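Local coordinates for protein GphF (Cystobacter violaceus, PDB 6MFC) that probably decarboxylates an acyl group to supply the starter unit in polyketide biosynthesis, using the fold of the GNAT acetyltransferases, at residues 43-48 with 120-125; 58-63 with 83-88; 88-93 with 148-153; 190-195 with 215-220. One frame throughout, in Å; residues are numbered along the deposited sequence.

In the fold
Interactions 2, 3 and 4 all reach the mixed central sheet of the GNAT fold, whereas interaction 1 joins the end of helix 36-46 to a loop at the surface. Its chemistry follows its place: a salt bridge with little apolar contact. Interaction 2 is the buried one, where helix 55-64 lies against strand 77-87 through a tyrosine and two arginines. Interactions 3 and 4 are partly buried and sit on neighbouring strands, 148-153 and 212-218, joined by a backbone hydrogen bond between V149 O and H217 N, 2.7 Å; the former is mainly apolar, the latter paired by backbone bonds. Interactions 2 and 3 share A88, and E43 packs on L58 between interactions 1 and 2.

Interaction 1 of 4, residues 43-48 with 120-125; sequences EARCWP and DPAVRN
C46 and D120 bring the two backbones closest, their CA atoms 6.0 Å apart, where the last turn of helix 36-46 meets the loop that follows strand 111-119. W47 is the first residue to leave helical angles. In the GNAT fold the loop between this strand and the next helix usually begins the segment that receives the acyl-CoA pyrophosphate, and the sequence from R124 onward resembles that motif, although no such ligand is bound here. V79 of strand 77-87 also bonds to the D120 backbone, tying the loop to the sheet.

The contact rests chiefly on R45. Its chain turns at the third torsion (chi3 130°), bringing NH1 round to the D120 carboxylate, and the salt bridge NH1 to OD1 measures 2.6 Å. D120 OD2 lies 3.0 Å from the same R45 NH1, so one nitrogen faces both oxygens. OD1 sits at the edge of the guanidinium, and the guanidinium and carboxylate planes are 40° apart, which rules out a flat paired arrangement. R45 also touches a crystal neighbour, so its pose may owe something to the lattice.

Next to this polar pair the P121 ring leans on the helix end, with CG 3.4 Å from R45 O and CD 4.1 Å from C46 SG. The carboxylate is fixed from its own side too: A122 N donates to D120 OD1 at 2.8 Å and 168°, an Asx turn that uses the anti lone pair of OD1, the one directed away from OD2.

Interaction 2 of 4, residues 58-63 with 83-88; sequences LLRRVT and YAQRIA
Y83 gives most of the strand's share of the contact: R61 and L58 come to its ring from the same side of the ring plane, and V62 meets its edge. R61 approaches the ring face with its guanidinium steeply inclined to it. R61 CZ lies 4.9 Å from the Y83 ring centroid and 25° off the normal, which makes this a cation-pi contact; NH1 is nearest to the ring at CD2, 3.4 Å away. R61 is stretched out straight and also lays CD 3.6 Å from Y83 CG. L58 comes to the phenol end, where its CD2 is 3.6 Å from Y83 CZ, while V62 closes on the ring edge with CG2 4.1 Å from Y83 CE1.

This is the helix-on-sheet layer of the GNAT fold: the axes of 58-63 and 83-87 pass 8.3 Å apart at 54°, and L39 of helix 36-46 also touches Y83. R61 NE has a stronger polar partner in E57, which bridges to R60 NE as well, and a bound glycerol lies close to the R61 side chain.

Farther along the strand the fit is looser. Partly exposed R60 bends at its second and third torsions and reaches Q85 through a single bond, NH2 to OE1 at 3.2 Å and 145°. The donor stands above the amide carbonyl plane, not on a lone pair. The other end of the Q85 amide is directed elsewhere, NE2 bonding to L101 O and Q113 OE1.

Interaction 3 of 4, residues 88-93 with 148-153; sequences AGPAAL and NVVGVS
A short 3-10 turn, residues 90-93, lies on strand 148-153 of the central sheet, and its P90 and L93 meet V150 from two directions. The turn belongs to the loop that leaves strand 77-87, and the bond from A92 N to G89 O, 3.1 Å long, closes its first part. V150 presents both methyls to it. With chi1 near -50°, CG1 lies anti to the carbonyl carbon and points to the proline, while CG2 points to the leucine. P90 CG is 3.9 Å from V150 CG1, the ring crossing the valine at about a right angle. L93 CD1 reaches V150 CG2 at 3.5 Å, the leucine and valine running antiparallel alongside one another.

In the GNAT fold a parallel strand pair forms the middle of the sheet, and here 148-153 runs parallel to 111-119, with V150 bonded to L112 and L114 through the backbone. The loop residues therefore sit over several strands at once: P90 also touches A111 and I216, and L93 also touches Q113 and I214.

Toward the strand ends the contact thins. L93 sends its second branch to V152, CD2 to CG2 4.1 Å, and a pentaethylene glycol molecule lies about 6 Å from the V152 side chain. At the opposite end P90 CG is 4.4 Å from N148 ND2, a loose approach of the ring to the nitrogen of an amide that also touches I216 and A218.

Interaction 4 of 4, residues 190-195 with 215-220; sequences HGARIG and VIHALR
A192 sets its methyl over one face of the H217 imidazole, with CB 3.4 Å from the ring centroid and 17° off the normal, a CH-pi contact. The methyl sits a little toward the NE2 and CE1 side of the ring, and V215 meets it as well, CB to CB 4.0 Å. H190 takes a different approach, placing its CB near the plane of the H217 ring at the edge, 4.1 Å from CE1.

One residue farther, R193 and I216 project together from the same face of the sheet, as a directly paired couple should. The R193 chain runs out nearly straight as far as NE, which carries the guanidinium out along the isoleucine until one of its faces rests on I216 CD1, 3.5 Å from NH2. Their backbones form an antiparallel hydrogen-bonded pair: R193 N to I216 O is 3.0 Å, and I216 N to R193 O is 2.9 Å, the latter in the carbonyl plane. I194 and V215 follow as a non-hydrogen-bonded pair with their side chains on the other face. Strand 193-198 is one of the two edge strands, joined to the GNAT sheet through 212-218.

H217 NE2 is hydrogen-bonded to H187 ND1, and H190 ND1 to F186 O. The A192 methyl thus lies against an imidazole whose orientation is probably also restrained by its hydrogen bond to H187, while the F186 carbonyl, an acceptor, implies that H190 ND1 carries a proton.

Interaction 1 of 4, residues 43-48 with 120-125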
loop_
_atom_site.group_PDB
_atom_site.type_symbol
_atom_site.label_atom_id
_atom_site.label_comp_id
_atom_site.label_asym_id
_atom_site.label_seq_id
_atom_site.Cartn_x
_atom_site.Cartn_y
_atom_site.Cartn_z
ATOM N N GLU A 43 6.407 -10.590 5.156
ATOM C CA GLU A 43 6.383 -9.299 5.834
ATOM C C GLU A 43 7.724 -8.992 6.489
ATOM O O GLU A 43 8.150 -7.832 6.529
ATOM C CB GLU A 43 5.259 -9.279 6.873
ATOM C CG GLU A 43 5.027 -7.932 7.539
ATOM C CD GLU A 43 4.186 -6.995 6.693
ATOM O OE1 GLU A 43 3.936 -7.310 5.510
ATOM O OE2 GLU A 43 3.768 -5.943 7.219
ATOM N N ALA A 44 8.408 -10.018 6.998
ATOM C CA ALA A 44 9.672 -9.787 7.689
ATOM C C ALA A 44 10.799 -9.465 6.717
ATOM O O ALA A 44 11.725 -8.724 7.068
ATOM C CB ALA A 44 10.036 -11.000 8.543
ATOM N N ARG A 45 10.745 -10.011 5.502
ATOM C CA ARG A 45 11.759 -9.710 4.499
ATOM C C ARG A 45 11.555 -8.338 3.871
ATOM O O ARG A 45 12.533 -7.692 3.476
ATOM C CB ARG A 45 11.761 -10.783 3.408
ATOM C CG ARG A 45 12.275 -12.134 3.866
ATOM C CD ARG A 45 12.080 -13.192 2.792
ATOM N NE ARG A 45 13.304 -13.947 2.541
ATOM C CZ ARG A 45 14.142 -13.699 1.539
ATOM N NH1 ARG A 45 13.886 -12.717 0.685
ATOM N NH2 ARG A 45 15.234 -14.435 1.387
ATOM N N CYS A 46 10.309 -7.875 3.769
ATOM C CA CYS A 46 10.056 -6.615 3.082
ATOM C C CYS A 46 10.214 -5.407 3.997
ATOM O O CYS A 46 10.525 -4.312 3.515
ATOM C CB CYS A 46 8.659 -6.625 2.469
ATOM S SG CYS A 46 8.412 -7.898 1.211
ATOM N N TRP A 47 10.025 -5.577 5.305
ATOM C CA TRP A 47 10.016 -4.443 6.212
ATOM C C TRP A 47 10.903 -4.702 7.422
ATOM O O TRP A 47 10.987 -5.839 7.905
ATOM C CB TRP A 47 8.589 -4.137 6.685
ATOM C CG TRP A 47 7.646 -3.848 5.568
ATOM C CD1 TRP A 47 6.827 -4.737 4.935
ATOM C CD2 TRP A 47 7.425 -2.580 4.943
ATOM N NE1 TRP A 47 6.105 -4.097 3.955
ATOM C CE2 TRP A 47 6.456 -2.772 3.940
ATOM C CE3 TRP A 47 7.953 -1.300 5.135
ATOM C CZ2 TRP A 47 6.002 -1.732 3.131
ATOM C CZ3 TRP A 47 7.502 -0.268 4.333
ATOM C CH2 TRP A 47 6.536 -0.490 3.343
ATOM N N PRO A 48 11.575 -3.672 7.930
ATOM C CA PRO A 48 12.269 -3.806 9.213
ATOM C C PRO A 48 11.273 -3.907 10.358
ATOM O O PRO A 48 10.091 -3.581 10.220
ATOM C CB PRO A 48 13.098 -2.521 9.307
ATOM C CG PRO A 48 12.357 -1.544 8.460
ATOM C CD PRO A 48 11.751 -2.335 7.337
ATOM N N ASP A 120 8.846 -9.688 -2.460
ATOM C CA ASP A 120 10.084 -10.137 -1.835
ATOM C C ASP A 120 11.270 -9.393 -2.441
ATOM O O ASP A 120 11.356 -9.272 -3.671
ATOM C CB ASP A 120 10.250 -11.646 -2.012
ATOM C CG ASP A 120 11.346 -12.226 -1.133
ATOM O OD1 ASP A 120 12.516 -11.811 -1.269
ATOM O OD2 ASP A 120 11.035 -13.101 -0.297
ATOM N N PRO A 121 12.187 -8.868 -1.623
ATOM C CA PRO A 121 13.335 -8.132 -2.179
ATOM C C PRO A 121 14.215 -8.962 -3.098
ATOM O O PRO A 121 14.975 -8.386 -3.885
ATOM C CB PRO A 121 14.103 -7.683 -0.929
ATOM C CG PRO A 121 13.077 -7.663 0.156
ATOM C CD PRO A 121 12.140 -8.794 -0.153
ATOM N N ALA A 122 14.142 -10.291 -3.026
ATOM C CA ALA A 122 14.946 -11.142 -3.893
ATOM C C ALA A 122 14.360 -11.298 -5.290
ATOM O O ALA A 122 15.034 -11.850 -6.165
ATOM C CB ALA A 122 15.125 -12.521 -3.257
ATOM N N VAL A 123 13.133 -10.831 -5.522
ATOM C CA VAL A 123 12.484 -10.989 -6.819
ATOM C C VAL A 123 12.110 -9.621 -7.375
ATOM O O VAL A 123 11.042 -9.451 -7.974
ATOM C CB VAL A 123 11.243 -11.896 -6.714
ATOM C CG1 VAL A 123 10.986 -12.606 -8.034
ATOM C CG2 VAL A 123 11.404 -12.903 -5.585
ATOM N N ARG A 124 12.985 -8.632 -7.182
ATOM C CA ARG A 124 12.692 -7.287 -7.670
ATOM C C ARG A 124 12.907 -7.165 -9.172
ATOM O O ARG A 124 12.209 -6.385 -9.832
ATOM C CB ARG A 124 13.547 -6.254 -6.930
ATOM C CG ARG A 124 13.231 -6.136 -5.448
ATOM C CD ARG A 124 11.731 -6.022 -5.213
ATOM N NE ARG A 124 11.405 -5.934 -3.793
ATOM C CZ ARG A 124 11.007 -4.823 -3.183
ATOM N NH1 ARG A 124 10.872 -3.696 -3.870
ATOM N NH2 ARG A 124 10.733 -4.840 -1.885
ATOM N N ASN A 125 13.853 -7.922 -9.731
ATOM C CA ASN A 125 14.122 -7.833 -11.161
ATOM C C ASN A 125 12.978 -8.383 -12.003
ATOM O O ASN A 125 12.914 -8.091 -13.202
ATOM C CB ASN A 125 15.419 -8.569 -11.505
ATOM C CG ASN A 125 15.363 -10.044 -11.162
ATOM O OD1 ASN A 125 14.908 -10.426 -10.084
ATOM N ND2 ASN A 125 15.826 -10.884 -12.081
#

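Interaction 2 of 4, residues 58-63 with 83-88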
loop_
_atom_site.group_PDB
_atom_site.type_symbol
_atom_site.label_atom_id
_atom_site.label_comp_id
_atom_site.label_asym_id
_atom_site.label_seq_id
_atom_site.Cartn_x
_atom_site.Cartn_y
_atom_site.Cartn_z
ATOM N N LEU A 58 -2.158 -9.152 10.064
ATOM C CA LEU A 58 -2.179 -9.848 8.783
ATOM C C LEU A 58 -3.361 -10.802 8.697
ATOM O O LEU A 58 -3.981 -10.942 7.636
ATOM C CB LEU A 58 -0.863 -10.594 8.564
ATOM C CG LEU A 58 0.342 -9.705 8.246
ATOM C CD1 LEU A 58 1.552 -10.547 7.868
ATOM C CD2 LEU A 58 -0.004 -8.719 7.139
ATOM N N LEU A 59 -3.696 -11.464 9.807
ATOM C CA LEU A 59 -4.891 -12.300 9.825
ATOM C C LEU A 59 -6.153 -11.451 9.764
ATOM O O LEU A 59 -7.138 -11.839 9.125
ATOM C CB LEU A 59 -4.900 -13.183 11.068
ATOM C CG LEU A 59 -6.087 -14.136 11.206
ATOM C CD1 LEU A 59 -6.013 -15.240 10.162
ATOM C CD2 LEU A 59 -6.153 -14.715 12.606
ATOM N N ARG A 60 -6.139 -10.285 10.418
ATOM C CA ARG A 60 -7.303 -9.406 10.412
ATOM C C ARG A 60 -7.666 -8.976 8.996
ATOM O O ARG A 60 -8.849 -8.870 8.657
ATOM C CB ARG A 60 -7.039 -8.181 11.286
ATOM C CG ARG A 60 -8.277 -7.348 11.565
ATOM C CD ARG A 60 -7.970 -5.857 11.578
ATOM N NE ARG A 60 -7.653 -5.344 10.247
ATOM C CZ ARG A 60 -8.564 -5.081 9.313
ATOM N NH1 ARG A 60 -9.850 -5.291 9.559
ATOM N NH2 ARG A 60 -8.190 -4.614 8.129
ATOM N N ARG A 61 -6.660 -8.723 8.155
ATOM C CA ARG A 61 -6.927 -8.276 6.790
ATOM C C ARG A 61 -7.527 -9.395 5.947
ATOM O O ARG A 61 -8.536 -9.197 5.259
ATOM C CB ARG A 61 -5.640 -7.763 6.146
ATOM C CG ARG A 61 -4.969 -6.630 6.896
ATOM C CD ARG A 61 -3.631 -6.289 6.270
ATOM N NE ARG A 61 -2.901 -5.301 7.055
ATOM C CZ ARG A 61 -1.688 -4.855 6.746
ATOM N NH1 ARG A 61 -1.067 -5.313 5.669
ATOM N NH2 ARG A 61 -1.094 -3.953 7.516
ATOM N N VAL A 62 -6.911 -10.579 5.982
ATOM C CA VAL A 62 -7.346 -11.670 5.116
ATOM C C VAL A 62 -8.750 -12.129 5.483
ATOM O O VAL A 62 -9.553 -12.466 4.604
ATOM C CB VAL A 62 -6.333 -12.827 5.174
ATOM C CG1 VAL A 62 -6.817 -14.007 4.348
ATOM C CG2 VAL A 62 -4.970 -12.356 4.689
ATOM N N THR A 63 -9.080 -12.136 6.774
ATOM C CA THR A 63 -10.389 -12.610 7.204
ATOM C C THR A 63 -11.472 -11.541 7.113
ATOM O O THR A 63 -12.656 -11.888 7.037
ATOM C CB THR A 63 -10.306 -13.139 8.634
ATOM O OG1 THR A 63 -9.912 -12.080 9.518
ATOM C CG2 THR A 63 -9.289 -14.269 8.717
ATOM N N TYR A 83 -2.992 -6.531 0.232
ATOM C CA TYR A 83 -4.143 -6.466 1.118
ATOM C C TYR A 83 -4.991 -5.252 0.769
ATOM O O TYR A 83 -4.470 -4.208 0.365
ATOM C CB TYR A 83 -3.709 -6.390 2.582
ATOM C CG TYR A 83 -2.677 -7.423 2.966
ATOM C CD1 TYR A 83 -3.058 -8.670 3.441
ATOM C CD2 TYR A 83 -1.321 -7.148 2.860
ATOM C CE1 TYR A 83 -2.116 -9.616 3.798
ATOM C CE2 TYR A 83 -0.371 -8.088 3.213
ATOM C CZ TYR A 83 -0.773 -9.321 3.683
ATOM O OH TYR A 83 0.169 -10.261 4.036
ATOM N N ALA A 84 -6.304 -5.391 0.932
ATOM C CA ALA A 84 -7.209 -4.297 0.619
ATOM C C ALA A 84 -8.520 -4.488 1.366
ATOM O O ALA A 84 -8.918 -5.614 1.675
ATOM C CB ALA A 84 -7.467 -4.193 -0.888
ATOM N N GLN A 85 -9.181 -3.370 1.655
ATOM C CA GLN A 85 -10.515 -3.382 2.235
ATOM C C GLN A 85 -11.332 -2.272 1.592
ATOM O O GLN A 85 -10.790 -1.286 1.088
ATOM C CB GLN A 85 -10.490 -3.212 3.760
ATOM C CG GLN A 85 -10.094 -1.828 4.245
ATOM C CD GLN A 85 -10.041 -1.737 5.759
ATOM O OE1 GLN A 85 -10.184 -2.740 6.457
ATOM N NE2 GLN A 85 -9.835 -0.529 6.274
ATOM N N ARG A 86 -12.648 -2.451 1.609
ATOM C CA ARG A 86 -13.568 -1.516 0.975
ATOM C C ARG A 86 -14.012 -0.479 2.001
ATOM O O ARG A 86 -14.558 -0.835 3.052
ATOM C CB ARG A 86 -14.767 -2.263 0.396
ATOM C CG ARG A 86 -15.616 -1.454 -0.564
ATOM C CD ARG A 86 -16.518 -2.368 -1.377
ATOM N NE ARG A 86 -17.258 -1.644 -2.404
ATOM C CZ ARG A 86 -17.925 -2.229 -3.393
ATOM N NH1 ARG A 86 -17.941 -3.551 -3.493
ATOM N NH2 ARG A 86 -18.572 -1.493 -4.285
ATOM N N ILE A 87 -13.765 0.796 1.704
ATOM C CA ILE A 87 -14.152 1.878 2.603
ATOM C C ILE A 87 -15.111 2.814 1.879
ATOM O O ILE A 87 -15.442 2.597 0.708
ATOM C CB ILE A 87 -12.922 2.640 3.129
ATOM C CG1 ILE A 87 -12.249 3.419 2.001
ATOM C CG2 ILE A 87 -11.934 1.681 3.772
ATOM C CD1 ILE A 87 -11.005 4.167 2.432
ATOM N N ALA A 88 -15.559 3.863 2.573
ATOM C CA ALA A 88 -16.563 4.763 2.012
ATOM C C ALA A 88 -16.043 5.464 0.762
ATOM O O ALA A 88 -16.645 5.375 -0.314
ATOM C CB ALA A 88 -16.994 5.783 3.068
#

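Interaction 3 of 4, residues 88-93 with 148-153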
loop_
_atom_site.group_PDB
_atom_site.type_symbol
_atom_site.label_atom_id
_atom_site.label_comp_id
_atom_site.label_asym_id
_atom_site.label_seq_id
_atom_site.Cartn_x
_atom_site.Cartn_y
_atom_site.Cartn_z
ATOM N N ALA A 88 -15.559 3.863 2.573
ATOM C CA ALA A 88 -16.563 4.763 2.012
ATOM C C ALA A 88 -16.043 5.464 0.762
ATOM O O ALA A 88 -16.645 5.375 -0.314
ATOM C CB ALA A 88 -16.994 5.783 3.068
ATOM N N GLY A 89 -14.923 6.171 0.888
ATOM C CA GLY A 89 -14.341 6.871 -0.231
ATOM C C GLY A 89 -12.965 7.419 0.088
ATOM O O GLY A 89 -12.412 7.183 1.166
ATOM N N PRO A 90 -12.381 8.160 -0.857
ATOM C CA PRO A 90 -11.059 8.757 -0.602
ATOM C C PRO A 90 -11.052 9.740 0.555
ATOM O O PRO A 90 -10.012 9.912 1.204
ATOM C CB PRO A 90 -10.725 9.449 -1.932
ATOM C CG PRO A 90 -11.576 8.755 -2.950
ATOM C CD PRO A 90 -12.840 8.393 -2.236
ATOM N N ALA A 91 -12.181 10.393 0.836
ATOM C CA ALA A 91 -12.234 11.353 1.931
ATOM C C ALA A 91 -12.190 10.682 3.297
ATOM O O ALA A 91 -11.899 11.352 4.293
ATOM C CB ALA A 91 -13.494 12.212 1.814
ATOM N N ALA A 92 -12.461 9.378 3.367
ATOM C CA ALA A 92 -12.479 8.678 4.645
ATOM C C ALA A 92 -11.097 8.548 5.274
ATOM O O ALA A 92 -11.005 8.189 6.452
ATOM C CB ALA A 92 -13.097 7.290 4.473
ATOM N N LEU A 93 -10.032 8.832 4.528
ATOM C CA LEU A 93 -8.670 8.704 5.025
ATOM C C LEU A 93 -8.177 9.948 5.752
ATOM O O LEU A 93 -7.032 9.962 6.213
ATOM C CB LEU A 93 -7.718 8.390 3.869
ATOM C CG LEU A 93 -8.007 7.137 3.045
ATOM C CD1 LEU A 93 -7.538 7.355 1.622
ATOM C CD2 LEU A 93 -7.322 5.926 3.655
ATOM N N ASN A 148 -12.671 4.008 -6.973
ATOM C CA ASN A 148 -11.276 4.401 -6.843
ATOM C C ASN A 148 -10.524 3.361 -6.030
ATOM O O ASN A 148 -11.087 2.710 -5.146
ATOM C CB ASN A 148 -11.129 5.775 -6.179
ATOM C CG ASN A 148 -11.724 6.891 -7.006
ATOM O OD1 ASN A 148 -11.050 7.479 -7.850
ATOM N ND2 ASN A 148 -12.996 7.192 -6.767
ATOM N N VAL A 149 -9.242 3.212 -6.346
ATOM C CA VAL A 149 -8.303 2.443 -5.541
ATOM C C VAL A 149 -7.359 3.448 -4.901
ATOM O O VAL A 149 -6.565 4.095 -5.594
ATOM C CB VAL A 149 -7.536 1.409 -6.376
ATOM C CG1 VAL A 149 -6.564 0.632 -5.497
ATOM C CG2 VAL A 149 -8.502 0.471 -7.075
ATOM N N VAL A 150 -7.451 3.604 -3.584
ATOM C CA VAL A 150 -6.667 4.598 -2.870
ATOM C C VAL A 150 -5.790 3.893 -1.842
ATOM O O VAL A 150 -5.931 2.699 -1.579
ATOM C CB VAL A 150 -7.550 5.665 -2.198
ATOM C CG1 VAL A 150 -8.559 6.224 -3.192
ATOM C CG2 VAL A 150 -8.246 5.077 -0.992
ATOM N N GLY A 151 -4.874 4.659 -1.262
ATOM C CA GLY A 151 -3.974 4.137 -0.251
ATOM C C GLY A 151 -3.117 5.252 0.302
ATOM O O GLY A 151 -3.047 6.350 -0.256
ATOM N N VAL A 152 -2.467 4.953 1.419
ATOM C CA VAL A 152 -1.557 5.881 2.076
ATOM C C VAL A 152 -0.146 5.365 1.827
ATOM O O VAL A 152 0.326 4.449 2.509
ATOM C CB VAL A 152 -1.856 6.020 3.573
ATOM C CG1 VAL A 152 -0.859 6.962 4.225
ATOM C CG2 VAL A 152 -3.277 6.518 3.781
ATOM N N SER A 153 0.531 5.951 0.843
ATOM C CA SER A 153 1.876 5.532 0.475
ATOM C C SER A 153 2.893 6.197 1.403
ATOM O O SER A 153 2.548 6.773 2.437
ATOM C CB SER A 153 2.141 5.849 -0.995
ATOM O OG SER A 153 3.448 5.461 -1.376
#

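Interaction 4 of 4, residues 190-195 with 215-220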
loop_
_atom_site.group_PDB
_atom_site.type_symbol
_atom_site.label_atom_id
_atom_site.label_comp_id
_atom_site.label_asym_id
_atom_site.label_seq_id
_atom_site.Cartn_x
_atom_site.Cartn_y
_atom_site.Cartn_z
ATOM N N HIS A 190 1.951 4.686 -12.454
ATOM C CA HIS A 190 0.841 3.937 -13.026
ATOM C C HIS A 190 -0.364 4.826 -13.310
ATOM O O HIS A 190 -1.148 4.524 -14.217
ATOM C CB HIS A 190 0.457 2.776 -12.106
ATOM C CG HIS A 190 1.364 1.589 -12.230
ATOM N ND1 HIS A 190 2.610 1.537 -11.643
ATOM C CD2 HIS A 190 1.214 0.419 -12.895
ATOM C CE1 HIS A 190 3.184 0.383 -11.932
ATOM N NE2 HIS A 190 2.358 -0.315 -12.691
ATOM N N GLY A 191 -0.523 5.922 -12.572
ATOM C CA GLY A 191 -1.600 6.853 -12.847
ATOM C C GLY A 191 -2.240 7.448 -11.611
ATOM O O GLY A 191 -3.272 8.121 -11.702
ATOM N N ALA A 192 -1.642 7.212 -10.448
ATOM C CA ALA A 192 -2.187 7.731 -9.203
ATOM C C ALA A 192 -1.860 9.208 -9.048
ATOM O O ALA A 192 -0.741 9.647 -9.326
ATOM C CB ALA A 192 -1.638 6.956 -8.006
ATOM N N ARG A 193 -2.849 9.973 -8.606
ATOM C CA ARG A 193 -2.653 11.364 -8.232
ATOM C C ARG A 193 -2.575 11.473 -6.715
ATOM O O ARG A 193 -3.204 10.701 -5.985
ATOM C CB ARG A 193 -3.785 12.245 -8.766
ATOM C CG ARG A 193 -5.148 11.927 -8.178
ATOM C CD ARG A 193 -6.204 12.901 -8.666
ATOM N NE ARG A 193 -7.431 12.796 -7.884
ATOM C CZ ARG A 193 -7.644 13.448 -6.746
ATOM N NH1 ARG A 193 -6.709 14.251 -6.256
ATOM N NH2 ARG A 193 -8.789 13.296 -6.095
ATOM N N ILE A 194 -1.781 12.432 -6.242
ATOM C CA ILE A 194 -1.635 12.637 -4.807
ATOM C C ILE A 194 -2.892 13.301 -4.261
ATOM O O ILE A 194 -3.397 14.279 -4.829
ATOM C CB ILE A 194 -0.381 13.471 -4.512
ATOM C CG1 ILE A 194 0.871 12.690 -4.915
ATOM C CG2 ILE A 194 -0.323 13.855 -3.044
ATOM C CD1 ILE A 194 2.149 13.479 -4.799
ATOM N N GLY A 195 -3.412 12.764 -3.158
ATOM C CA GLY A 195 -4.621 13.280 -2.549
ATOM C C GLY A 195 -4.440 13.985 -1.225
ATOM O O GLY A 195 -5.442 14.329 -0.584
ATOM N N VAL A 215 -2.534 8.443 -2.092
ATOM C CA VAL A 215 -2.550 8.270 -3.539
ATOM C C VAL A 215 -3.933 7.777 -3.941
ATOM O O VAL A 215 -4.586 7.032 -3.202
ATOM C CB VAL A 215 -1.450 7.296 -4.016
ATOM C CG1 VAL A 215 -0.075 7.848 -3.681
ATOM C CG2 VAL A 215 -1.635 5.924 -3.390
ATOM N N ILE A 216 -4.390 8.212 -5.113
ATOM C CA ILE A 216 -5.723 7.878 -5.605
ATOM C C ILE A 216 -5.597 7.369 -7.032
ATOM O O ILE A 216 -5.125 8.096 -7.914
ATOM C CB ILE A 216 -6.682 9.081 -5.546
ATOM C CG1 ILE A 216 -6.825 9.587 -4.109
ATOM C CG2 ILE A 216 -8.040 8.700 -6.112
ATOM C CD1 ILE A 216 -7.739 10.782 -3.978
ATOM N N HIS A 217 -6.022 6.127 -7.260
ATOM C CA HIS A 217 -6.068 5.536 -8.596
ATOM C C HIS A 217 -7.505 5.624 -9.096
ATOM O O HIS A 217 -8.335 4.766 -8.782
ATOM C CB HIS A 217 -5.583 4.089 -8.583
ATOM C CG HIS A 217 -4.110 3.935 -8.369
ATOM N ND1 HIS A 217 -3.208 3.883 -9.410
ATOM C CD2 HIS A 217 -3.383 3.798 -7.236
ATOM C CE1 HIS A 217 -1.988 3.730 -8.926
ATOM N NE2 HIS A 217 -2.067 3.677 -7.609
ATOM N N ALA A 218 -7.802 6.667 -9.865
ATOM C CA ALA A 218 -9.103 6.757 -10.513
ATOM C C ALA A 218 -9.287 5.588 -11.474
ATOM O O ALA A 218 -8.331 5.098 -12.081
ATOM C CB ALA A 218 -9.241 8.084 -11.259
ATOM N N LEU A 219 -10.533 5.133 -11.605
ATOM C CA LEU A 219 -10.830 3.952 -12.401
ATOM C C LEU A 219 -11.612 4.243 -13.674
ATOM O O LEU A 219 -11.687 3.369 -14.543
ATOM C CB LEU A 219 -11.606 2.926 -11.563
ATOM C CG LEU A 219 -10.880 2.363 -10.340
ATOM C CD1 LEU A 219 -11.666 1.216 -9.732
ATOM C CD2 LEU A 219 -9.469 1.921 -10.697
ATOM N N ARG A 220 -12.198 5.429 -13.810
ATOM C CA ARG A 220 -13.005 5.743 -14.985
ATOM C C ARG A 220 -12.678 7.129 -15.532
ATOM O O ARG A 220 -12.846 8.138 -14.846
ATOM C CB ARG A 220 -14.495 5.643 -14.649
ATOM C CG ARG A 220 -14.886 4.317 -14.015
ATOM C CD ARG A 220 -16.366 4.237 -13.695
ATOM N NE ARG A 220 -16.663 3.057 -12.889
ATOM C CZ ARG A 220 -16.800 1.830 -13.381
ATOM N NH1 ARG A 220 -16.666 1.616 -14.683
ATOM N NH2 ARG A 220 -17.068 0.816 -12.570
#